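Local atomic coordinates of N-acetylmuramoyl-L-alanine amidase (Mycobacteroides abscessus, PDB entry 7AGO), a protein that probably cleaves, as a zinc-dependent amidase, the bond between N-acetylmuramic acid and the L-alanine of the peptide stem in cell-wall peptidoglycan. Residues P14-A19 / Y49-F54; G34-Q39 / P85-R90; S104-G109 / L179-N184. All blocks are in the same frame, centred on the assembly; numbering follows the deposited sequence.

Contact 1: residues P14-A19 / Y49-F54; sequences PGHNGA and YPEHTF. With ZN (zinc ion), chain D; ZGL (D-alpha-glutamine), chain B.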
loop_
_atom_site.group_PDB
_atom_site.type_symbol
_atom_site.label_atom_id
_atom_site.label_comp_id
_atom_site.label_asym_id
_atom_site.label_seq_id
_atom_site.Cartn_x
_atom_site.Cartn_y
_atom_site.Cartn_z
ATOM N N PRO A 14 5.909 -2.408 -1.758
ATOM C CA PRO A 14 6.364 -1.020 -1.613
ATOM C C PRO A 14 6.229 -0.302 -2.948
ATOM O O PRO A 14 6.929 -0.613 -3.911
ATOM C CB PRO A 14 7.836 -1.180 -1.190
ATOM C CG PRO A 14 8.245 -2.583 -1.578
ATOM C CD PRO A 14 7.013 -3.344 -2.033
ATOM N N GLY A 15 5.317 0.667 -2.995
ATOM C CA GLY A 15 4.942 1.260 -4.268
ATOM C C GLY A 15 6.107 1.936 -4.966
ATOM O O GLY A 15 7.007 2.492 -4.334
ATOM N N HIS A 16 6.057 1.891 -6.303
ATOM C CA HIS A 16 6.999 2.513 -7.237
ATOM C C HIS A 16 8.363 1.831 -7.242
ATOM O O HIS A 16 8.590 0.865 -6.501
ATOM C CB HIS A 16 7.128 4.007 -6.949
ATOM C CG HIS A 16 5.800 4.685 -6.822
ATOM N ND1 HIS A 16 5.020 5.012 -7.914
ATOM C CD2 HIS A 16 5.084 5.033 -5.727
ATOM C CE1 HIS A 16 3.886 5.550 -7.490
ATOM N NE2 HIS A 16 3.906 5.584 -6.169
ATOM N N ASN A 17 9.256 2.318 -8.108
ATOM C CA ASN A 17 10.556 1.715 -8.374
ATOM C C ASN A 17 11.676 2.497 -7.701
ATOM O O ASN A 17 11.574 3.702 -7.469
ATOM C CB ASN A 17 10.871 1.694 -9.878
ATOM C CG ASN A 17 9.943 0.821 -10.689
ATOM O OD1 ASN A 17 9.317 -0.110 -10.187
ATOM N ND2 ASN A 17 9.881 1.107 -11.996
ATOM N N GLY A 18 12.805 1.811 -7.502
ATOM C CA GLY A 18 14.022 2.508 -7.112
ATOM C C GLY A 18 14.568 3.421 -8.196
ATOM O O GLY A 18 15.213 4.429 -7.895
ATOM N N ALA A 19 14.315 3.092 -9.463
ATOM C CA ALA A 19 14.749 3.923 -10.579
ATOM C C ALA A 19 13.823 3.655 -11.756
ATOM O O ALA A 19 13.122 2.640 -11.795
ATOM C CB ALA A 19 16.204 3.638 -10.966
ATOM N N TYR A 49 12.814 13.608 0.020
ATOM C CA TYR A 49 12.751 12.205 0.414
ATOM C C TYR A 49 11.742 11.514 -0.494
ATOM O O TYR A 49 10.540 11.810 -0.427
ATOM C CB TYR A 49 12.364 12.061 1.886
ATOM C CG TYR A 49 12.452 10.643 2.429
ATOM C CD1 TYR A 49 13.624 9.909 2.337
ATOM C CD2 TYR A 49 11.364 10.055 3.057
ATOM C CE1 TYR A 49 13.704 8.613 2.847
ATOM C CE2 TYR A 49 11.437 8.761 3.571
ATOM C CZ TYR A 49 12.606 8.049 3.456
ATOM O OH TYR A 49 12.675 6.768 3.968
ATOM N N PRO A 50 12.191 10.611 -1.363
ATOM C CA PRO A 50 11.298 10.077 -2.401
ATOM C C PRO A 50 10.274 9.118 -1.834
ATOM O O PRO A 50 10.554 8.352 -0.908
ATOM C CB PRO A 50 12.248 9.338 -3.354
ATOM C CG PRO A 50 13.629 9.788 -2.978
ATOM C CD PRO A 50 13.570 10.112 -1.513
ATOM N N GLU A 51 9.085 9.136 -2.443
ATOM C CA GLU A 51 8.066 8.155 -2.085
ATOM C C GLU A 51 8.610 6.736 -2.167
ATOM O O GLU A 51 8.380 5.924 -1.264
ATOM C CB GLU A 51 6.827 8.299 -2.987
ATOM C CG GLU A 51 5.722 7.330 -2.581
ATOM C CD GLU A 51 4.527 7.308 -3.516
ATOM O OE1 GLU A 51 3.649 6.431 -3.326
ATOM O OE2 GLU A 51 4.436 8.178 -4.404
ATOM N N HIS A 52 9.348 6.415 -3.238
ATOM C CA HIS A 52 9.787 5.033 -3.416
ATOM C C HIS A 52 10.734 4.596 -2.307
ATOM O O HIS A 52 10.782 3.407 -1.964
ATOM C CB HIS A 52 10.428 4.837 -4.796
ATOM C CG HIS A 52 11.702 5.600 -5.008
ATOM N ND1 HIS A 52 12.934 5.122 -4.608
ATOM C CD2 HIS A 52 11.939 6.788 -5.614
ATOM C CE1 HIS A 52 13.872 5.989 -4.950
ATOM N NE2 HIS A 52 13.295 7.006 -5.564
ATOM N N THR A 53 11.463 5.533 -1.706
ATOM C CA THR A 53 12.333 5.159 -0.599
ATOM C C THR A 53 11.532 5.014 0.690
ATOM O O THR A 53 11.790 4.107 1.489
ATOM C CB THR A 53 13.447 6.193 -0.441
ATOM O OG1 THR A 53 14.166 6.315 -1.675
ATOM C CG2 THR A 53 14.419 5.777 0.679
ATOM N N PHE A 54 10.539 5.881 0.892
ATOM C CA PHE A 54 9.666 5.743 2.053
ATOM C C PHE A 54 8.936 4.404 2.039
ATOM O O PHE A 54 8.869 3.710 3.062
ATOM C CB PHE A 54 8.655 6.897 2.106
ATOM C CG PHE A 54 7.521 6.650 3.071
ATOM C CD1 PHE A 54 7.710 6.775 4.441
ATOM C CD2 PHE A 54 6.272 6.237 2.602
ATOM C CE1 PHE A 54 6.674 6.518 5.328
ATOM C CE2 PHE A 54 5.237 5.977 3.474
ATOM C CZ PHE A 54 5.424 6.123 4.841
HETATM ZN ZN ZN D . 2.377 6.076 -4.858
HETATM C CD ZGL B . 1.280 3.695 -9.689
HETATM N N ZGL B . -0.365 4.907 -8.297
HETATM O O2 ZGL B . 1.832 3.328 -8.650
HETATM N N1 ZGL B . 1.787 3.509 -10.901
HETATM C CA ZGL B . -0.066 4.410 -9.645
HETATM C CB ZGL B . -1.157 3.486 -10.197
HETATM C C ZGL B . -2.243 1.162 -9.963
HETATM C CG ZGL B . -1.211 2.160 -9.463
HETATM O OXT ZGL B . -2.998 1.491 -10.914
HETATM O O ZGL B . -2.282 0.059 -9.405
HETATM O O HOH W 1 1.058 7.525 -4.087
#

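Contact 2: residues G34-Q39 / P85-R90; sequences GTKSCQ and PCIDKR. With ZGL (D-alpha-glutamine), chain B.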
loop_
_atom_site.group_PDB
_atom_site.type_symbol
_atom_site.label_atom_id
_atom_site.label_comp_id
_atom_site.label_asym_id
_atom_site.label_seq_id
_atom_site.Cartn_x
_atom_site.Cartn_y
_atom_site.Cartn_z
ATOM N N GLY A 34 -9.585 -1.180 -19.465
ATOM C CA GLY A 34 -8.701 -0.176 -20.027
ATOM C C GLY A 34 -7.231 -0.522 -19.907
ATOM O O GLY A 34 -6.872 -1.673 -19.635
ATOM N N THR A 35 -6.370 0.465 -20.147
ATOM C CA THR A 35 -4.936 0.307 -19.930
ATOM C C THR A 35 -4.419 1.538 -19.208
ATOM O O THR A 35 -5.023 2.613 -19.265
ATOM C CB THR A 35 -4.154 0.117 -21.246
ATOM O OG1 THR A 35 -4.296 1.282 -22.061
ATOM C CG2 THR A 35 -4.659 -1.084 -22.019
ATOM N N LYS A 36 -3.284 1.383 -18.532
ATOM C CA LYS A 36 -2.624 2.534 -17.931
ATOM C C LYS A 36 -1.123 2.279 -17.907
ATOM O O LYS A 36 -0.654 1.203 -18.276
ATOM C CB LYS A 36 -3.174 2.826 -16.537
ATOM C CG LYS A 36 -2.909 1.749 -15.532
ATOM C CD LYS A 36 -3.648 2.055 -14.233
ATOM C CE LYS A 36 -3.207 3.384 -13.626
ATOM N NZ LYS A 36 -3.815 3.600 -12.278
ATOM N N SER A 37 -0.366 3.280 -17.463
ATOM C CA SER A 37 1.086 3.183 -17.535
ATOM C C SER A 37 1.616 2.071 -16.634
ATOM O O SER A 37 1.147 1.884 -15.509
ATOM C CB SER A 37 1.727 4.518 -17.145
ATOM O OG SER A 37 1.375 5.534 -18.072
ATOM N N CYS A 38 2.633 1.363 -17.143
ATOM C CA CYS A 38 3.324 0.314 -16.394
ATOM C C CYS A 38 3.730 0.781 -15.004
ATOM O O CYS A 38 3.571 0.046 -14.024
ATOM C CB CYS A 38 4.562 -0.142 -17.182
ATOM S SG CYS A 38 5.991 -0.750 -16.186
ATOM N N GLN A 39 4.271 1.992 -14.899
ATOM C CA GLN A 39 4.649 2.547 -13.606
ATOM C C GLN A 39 4.600 4.063 -13.672
ATOM O O GLN A 39 4.520 4.664 -14.747
ATOM C CB GLN A 39 6.061 2.111 -13.171
ATOM C CG GLN A 39 6.140 0.924 -12.210
ATOM C CD GLN A 39 5.412 1.137 -10.881
ATOM O OE1 GLN A 39 4.991 2.244 -10.538
ATOM N NE2 GLN A 39 5.258 0.056 -10.132
ATOM N N PRO A 85 9.159 -4.004 -11.017
ATOM C CA PRO A 85 8.116 -4.574 -11.882
ATOM C C PRO A 85 6.971 -3.603 -12.131
ATOM O O PRO A 85 6.630 -2.774 -11.280
ATOM C CB PRO A 85 7.632 -5.801 -11.096
ATOM C CG PRO A 85 8.749 -6.104 -10.105
ATOM C CD PRO A 85 9.317 -4.750 -9.759
ATOM N N CYS A 86 6.378 -3.729 -13.320
ATOM C CA CYS A 86 5.182 -2.973 -13.686
ATOM C C CYS A 86 4.038 -3.305 -12.742
ATOM O O CYS A 86 4.036 -4.340 -12.077
ATOM C CB CYS A 86 4.745 -3.298 -15.105
ATOM S SG CYS A 86 5.898 -2.788 -16.396
ATOM N N ILE A 87 3.024 -2.432 -12.728
ATOM C CA ILE A 87 1.934 -2.631 -11.779
ATOM C C ILE A 87 1.149 -3.895 -12.083
ATOM O O ILE A 87 0.646 -4.542 -11.158
ATOM C CB ILE A 87 1.000 -1.405 -11.719
ATOM C CG1 ILE A 87 0.449 -1.042 -13.101
ATOM C CG2 ILE A 87 1.720 -0.226 -11.095
ATOM C CD1 ILE A 87 -0.468 0.199 -13.068
ATOM N N ASP A 88 1.008 -4.281 -13.360
ATOM C CA ASP A 88 0.272 -5.519 -13.612
ATOM C C ASP A 88 1.093 -6.731 -13.182
ATOM O O ASP A 88 0.551 -7.673 -12.591
ATOM C CB ASP A 88 -0.184 -5.625 -15.076
ATOM C CG ASP A 88 0.959 -5.622 -16.087
ATOM O OD1 ASP A 88 2.011 -5.004 -15.826
ATOM O OD2 ASP A 88 0.758 -6.214 -17.181
ATOM N N LYS A 89 2.403 -6.709 -13.442
ATOM C CA LYS A 89 3.282 -7.791 -12.995
ATOM C C LYS A 89 3.307 -7.903 -11.469
ATOM O O LYS A 89 3.402 -9.010 -10.926
ATOM C CB LYS A 89 4.694 -7.569 -13.549
ATOM C CG LYS A 89 5.765 -8.533 -13.053
ATOM C CD LYS A 89 5.619 -9.940 -13.631
ATOM C CE LYS A 89 6.386 -10.088 -14.940
ATOM N NZ LYS A 89 6.380 -11.490 -15.450
ATOM N N ARG A 90 3.244 -6.772 -10.758
ATOM C CA ARG A 90 3.230 -6.844 -9.296
ATOM C C ARG A 90 1.992 -7.573 -8.798
ATOM O O ARG A 90 2.074 -8.379 -7.864
ATOM C CB ARG A 90 3.306 -5.443 -8.677
ATOM C CG ARG A 90 4.671 -4.787 -8.851
ATOM C CD ARG A 90 4.711 -3.393 -8.219
ATOM N NE ARG A 90 5.970 -2.725 -8.537
ATOM C CZ ARG A 90 6.624 -1.901 -7.724
ATOM N NH1 ARG A 90 6.164 -1.645 -6.506
ATOM N NH2 ARG A 90 7.770 -1.352 -8.119
HETATM C CD ZGL B . 1.280 3.695 -9.689
HETATM N N ZGL B . -0.365 4.907 -8.297
HETATM O O2 ZGL B . 1.832 3.328 -8.650
HETATM N N1 ZGL B . 1.787 3.509 -10.901
HETATM C CA ZGL B . -0.066 4.410 -9.645
HETATM C CB ZGL B . -1.157 3.486 -10.197
HETATM C C ZGL B . -2.243 1.162 -9.963
HETATM C CG ZGL B . -1.211 2.160 -9.463
HETATM O OXT ZGL B . -2.998 1.491 -10.914
HETATM O O ZGL B . -2.282 0.059 -9.405
#

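Contact 3: residues S104-G109 / L179-N184; sequences SIHADG and LVELGN. With ZN (zinc ion), chain D; ALA (alanine), chain C.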
loop_
_atom_site.group_PDB
_atom_site.type_symbol
_atom_site.label_atom_id
_atom_site.label_comp_id
_atom_site.label_asym_id
_atom_site.label_seq_id
_atom_site.Cartn_x
_atom_site.Cartn_y
_atom_site.Cartn_z
ATOM N N SER A 104 -0.365 -3.039 -0.167
ATOM C CA SER A 104 0.457 -2.123 -0.947
ATOM C C SER A 104 0.634 -0.828 -0.158
ATOM O O SER A 104 -0.325 -0.317 0.423
ATOM C CB SER A 104 -0.202 -1.843 -2.301
ATOM O OG SER A 104 0.578 -0.962 -3.089
ATOM N N ILE A 105 1.863 -0.309 -0.127
ATOM C CA ILE A 105 2.196 0.860 0.678
ATOM C C ILE A 105 2.607 1.995 -0.245
ATOM O O ILE A 105 3.522 1.839 -1.066
ATOM C CB ILE A 105 3.317 0.558 1.692
ATOM C CG1 ILE A 105 2.848 -0.488 2.707
ATOM C CG2 ILE A 105 3.767 1.838 2.384
ATOM C CD1 ILE A 105 1.637 -0.041 3.547
ATOM N N HIS A 106 1.953 3.146 -0.079
ATOM C CA HIS A 106 2.223 4.334 -0.874
ATOM C C HIS A 106 2.264 5.536 0.059
ATOM O O HIS A 106 1.877 5.454 1.227
ATOM C CB HIS A 106 1.142 4.533 -1.955
ATOM C CG HIS A 106 1.308 3.650 -3.158
ATOM N ND1 HIS A 106 1.697 4.141 -4.385
ATOM C CD2 HIS A 106 1.140 2.315 -3.324
ATOM C CE1 HIS A 106 1.772 3.146 -5.253
ATOM N NE2 HIS A 106 1.437 2.027 -4.635
ATOM N N ALA A 107 2.736 6.664 -0.466
ATOM C CA ALA A 107 2.533 7.962 0.165
ATOM C C ALA A 107 2.112 8.945 -0.916
ATOM O O ALA A 107 2.490 8.805 -2.084
ATOM C CB ALA A 107 3.791 8.471 0.890
ATOM N N ASP A 108 1.347 9.953 -0.514
ATOM C CA ASP A 108 0.529 10.718 -1.438
ATOM C C ASP A 108 1.116 12.108 -1.658
ATOM O O ASP A 108 2.001 12.562 -0.928
ATOM C CB ASP A 108 -0.900 10.809 -0.878
ATOM C CG ASP A 108 -1.936 11.187 -1.915
ATOM O OD1 ASP A 108 -1.698 11.053 -3.136
ATOM O OD2 ASP A 108 -3.017 11.628 -1.482
ATOM N N GLY A 109 0.609 12.771 -2.696
ATOM C CA GLY A 109 0.871 14.182 -2.911
ATOM C C GLY A 109 -0.431 14.958 -2.955
ATOM O O GLY A 109 -1.226 14.791 -3.886
ATOM N N LEU A 179 -4.556 -0.882 -0.620
ATOM C CA LEU A 179 -3.435 0.007 -0.911
ATOM C C LEU A 179 -3.541 1.145 0.093
ATOM O O LEU A 179 -4.486 1.942 0.035
ATOM C CB LEU A 179 -3.481 0.514 -2.355
ATOM C CG LEU A 179 -2.271 1.295 -2.899
ATOM C CD1 LEU A 179 -2.316 1.384 -4.434
ATOM C CD2 LEU A 179 -2.191 2.699 -2.296
ATOM N N VAL A 180 -2.579 1.221 1.010
ATOM C CA VAL A 180 -2.597 2.215 2.076
ATOM C C VAL A 180 -1.706 3.373 1.659
ATOM O O VAL A 180 -0.495 3.198 1.487
ATOM C CB VAL A 180 -2.132 1.624 3.416
ATOM C CG1 VAL A 180 -2.228 2.675 4.507
ATOM C CG2 VAL A 180 -2.978 0.413 3.796
ATOM N N GLU A 181 -2.311 4.546 1.470
ATOM C CA GLU A 181 -1.582 5.805 1.359
ATOM C C GLU A 181 -1.379 6.323 2.778
ATOM O O GLU A 181 -2.342 6.743 3.429
ATOM C CB GLU A 181 -2.366 6.804 0.509
ATOM C CG GLU A 181 -2.470 6.439 -0.981
ATOM C CD GLU A 181 -1.251 6.869 -1.758
ATOM O OE1 GLU A 181 -0.315 7.389 -1.107
ATOM O OE2 GLU A 181 -1.223 6.691 -3.006
ATOM N N LEU A 182 -0.140 6.257 3.283
ATOM C CA LEU A 182 0.042 6.463 4.715
ATOM C C LEU A 182 -0.022 7.930 5.112
ATOM O O LEU A 182 -0.244 8.225 6.292
ATOM C CB LEU A 182 1.365 5.850 5.187
ATOM C CG LEU A 182 1.329 4.328 5.346
ATOM C CD1 LEU A 182 2.736 3.743 5.478
ATOM C CD2 LEU A 182 0.493 3.969 6.588
ATOM N N GLY A 183 0.181 8.842 4.168
ATOM C CA GLY A 183 0.118 10.265 4.470
ATOM C C GLY A 183 0.433 11.079 3.235
ATOM O O GLY A 183 0.625 10.541 2.138
ATOM N N ASN A 184 0.479 12.405 3.433
ATOM C CA ASN A 184 0.721 13.371 2.360
ATOM C C ASN A 184 2.167 13.855 2.446
ATOM O O ASN A 184 2.526 14.580 3.378
ATOM C CB ASN A 184 -0.258 14.544 2.482
ATOM C CG ASN A 184 -0.015 15.618 1.436
ATOM O OD1 ASN A 184 0.749 15.417 0.490
ATOM N ND2 ASN A 184 -0.675 16.768 1.598
HETATM ZN ZN ZN D . 2.377 6.076 -4.858
HETATM N N ALA C . -2.369 7.409 -6.569
HETATM C CA ALA C . -1.559 6.195 -6.618
HETATM C C ALA C . -1.402 5.709 -8.057
HETATM O O ALA C . -2.158 6.134 -8.937
HETATM C CB ALA C . -2.181 5.106 -5.749
HETATM O O HOH W 1 1.058 7.525 -4.087
HETATM O O HOH W 2 -2.542 8.811 -4.471
#

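Contact 1: residues P14-A19 / Y49-F54
The imidazole of His-16 meets the carboxylate of Glu-51 at its edge: Glu-51 OE1 lies in the ring plane, and the two planes are turned 71° apart. The ring of His-52, by contrast, has backbone over one face, with the carbonyl oxygen of Asn-17 and Gly-18 C lying over it, Gly-18 C toward the rim. The first pair is half of the zinc site of an amidase of the zinc exopeptidase clan, in which the loop after strand 9-14 supplies a histidine and the start of helix 51-68 a glutamate. Zinc draws the two side chains together, bound by His-16 NE2 at 2.1 Å and by Glu-51 OE1 at 2.0 Å; His-106 and a water complete the four ligands. Glu-51 reaches the metal with an extended chain, CG standing opposite the backbone N (chi1 -177°). Second-shell bonds fix both groups, since His-16 ND1 is bonded to the carbonyl of Thr-40 and Glu-51 OE2 to the amide of Thr-43. Next along the helix, His-52 packs its CG 3.1 Å from Asn-17 O, while its ND1 is bonded to Asp-80. The CB atoms of His-16 and His-52 come within 4.0 Å where the chains run closest. The zinc-bound ring of His-16 also borders the bound D-alpha-glutamine, whose O2 sits obliquely to it, 3.2 Å from His-16 CE1.

Contact 2: residues G34-Q39 / P85-R90
Cys-38 and Cys-86 are joined by a disulfide, SG to SG 2.1 Å, with a chi3 of -86° close to the relaxed right angle. It ties the residue just after strand 35-37, one strand of a two-stranded hairpin with 27-29, to the N-cap residue of helix 87-96.

Hydrogen bonds run alongside the covalent link. The amide of Ile-87, in the first turn of the helix, donates to Cys-38 O at 2.8 Å, so an NH that the helix itself leaves without an acceptor is used by the other segment. Pro-85 O takes two donors: Arg-90 NE at 2.8 Å, from within its own segment, and Gln-39 NE2 through a weak bond of 3.3 Å. Both donors being drawn to one oxygen sets the Gln-39 amide nitrogen over a face of the Arg-90 guanidinium, the two planes 63° apart, without a bond between them. The rest of that guanidinium turns to Asp-13 and to the carbonyls of Pro-14 and His-16.

Apolar contact is carried by Ile-87. Its extended CG1 branch (chi2 -179°) sends CD1 to 3.8 Å from Lys-36 CG, the two side chains crossing at about a right angle, while CG2 leans on the Gln-39 amide.

Ligand contacts come from the same residues. Lys-36 NZ gives a hydrogen bond of 2.6 Å to OXT of the bound D-alpha-glutamine and also bonds to the carbonyl of Asp-166, and Gln-39 OE1 accepts a weak one from the ligand's N1. The lysine charge facing the ligand carboxylate, on a segment linked covalently to the start of helix 87-96, is consistent with recognition of the D-isoglutamine of a peptide stem.

Contact 3: residues S104-G109 / L179-N184
Leu-179 lays its branched end against the imidazole of His-106, CD2 coming 3.5 Å from the ring's CD2 in an oblique approach. Both residues belong to neighbouring parallel strands, 101-108 and 177-184, in the middle of the mixed sheet of this zinc amidase fold. Three backbone bonds, Val-180 N to Ser-104 O, His-106 N to Val-180 O and Leu-182 N to His-106 O, keep a regular ladder, after which the register slips by one in a beta bulge and Asp-108 N is bonded to Gly-183 O at 2.8 Å.

On the face with Leu-179 stand the groups of the metal site. His-106 binds zinc through ND1 at 2.1 Å, and the CB of the bound alanine lies over one face of its ring, 4.2 Å above the plane. Glu-181 folds back at chi2 (-83°), which brings its carboxylate beside His-106 CB, the carboxylate and imidazole planes 56° apart. Ile-105 and Val-180 occupy the opposite face, side by side and pointing the same way, and Ile-105 CG2 also reaches Leu-182 CD1 at 3.8 Å, under cover of helices 51-68 and 132-147.

Two waters engage Glu-181 OE2. The zinc-bound one donates to it at 2.7 Å and also to Ala-107 O, a pattern consistent with a glutamate that handles the attacking water in such amidases. The second water accepts from the alanine N and donates to Glu-181 OE2 and to Asp-108, whose OD2 is bonded to Tyr-155 OH and whose OD1 lies 2.7 Å from this water's oxygen.

How the contacts relate
Along the chain, contacts 1 and 2 interlock, their segments alternating, whereas contact 3 opens only after both have closed. Contacts 1 and 3 have centres about 11 Å apart and share the zinc ion and its water; the loop leaving strand 9-14 meets neighbouring strand 101-108 through Gly-15 N and Ile-105 O. Contact 2 lies about 16 Å from contact 1, centre to centre, and is joined to it by Arg-90; it does not touch contact 3. All three contacts border D-alpha-glutamine, contact 3 through His-106. Together they bring zinc ligands from a strand, a loop and a helix start close to groups that bind the D-alpha-glutamine on the disulfide-linked hairpin.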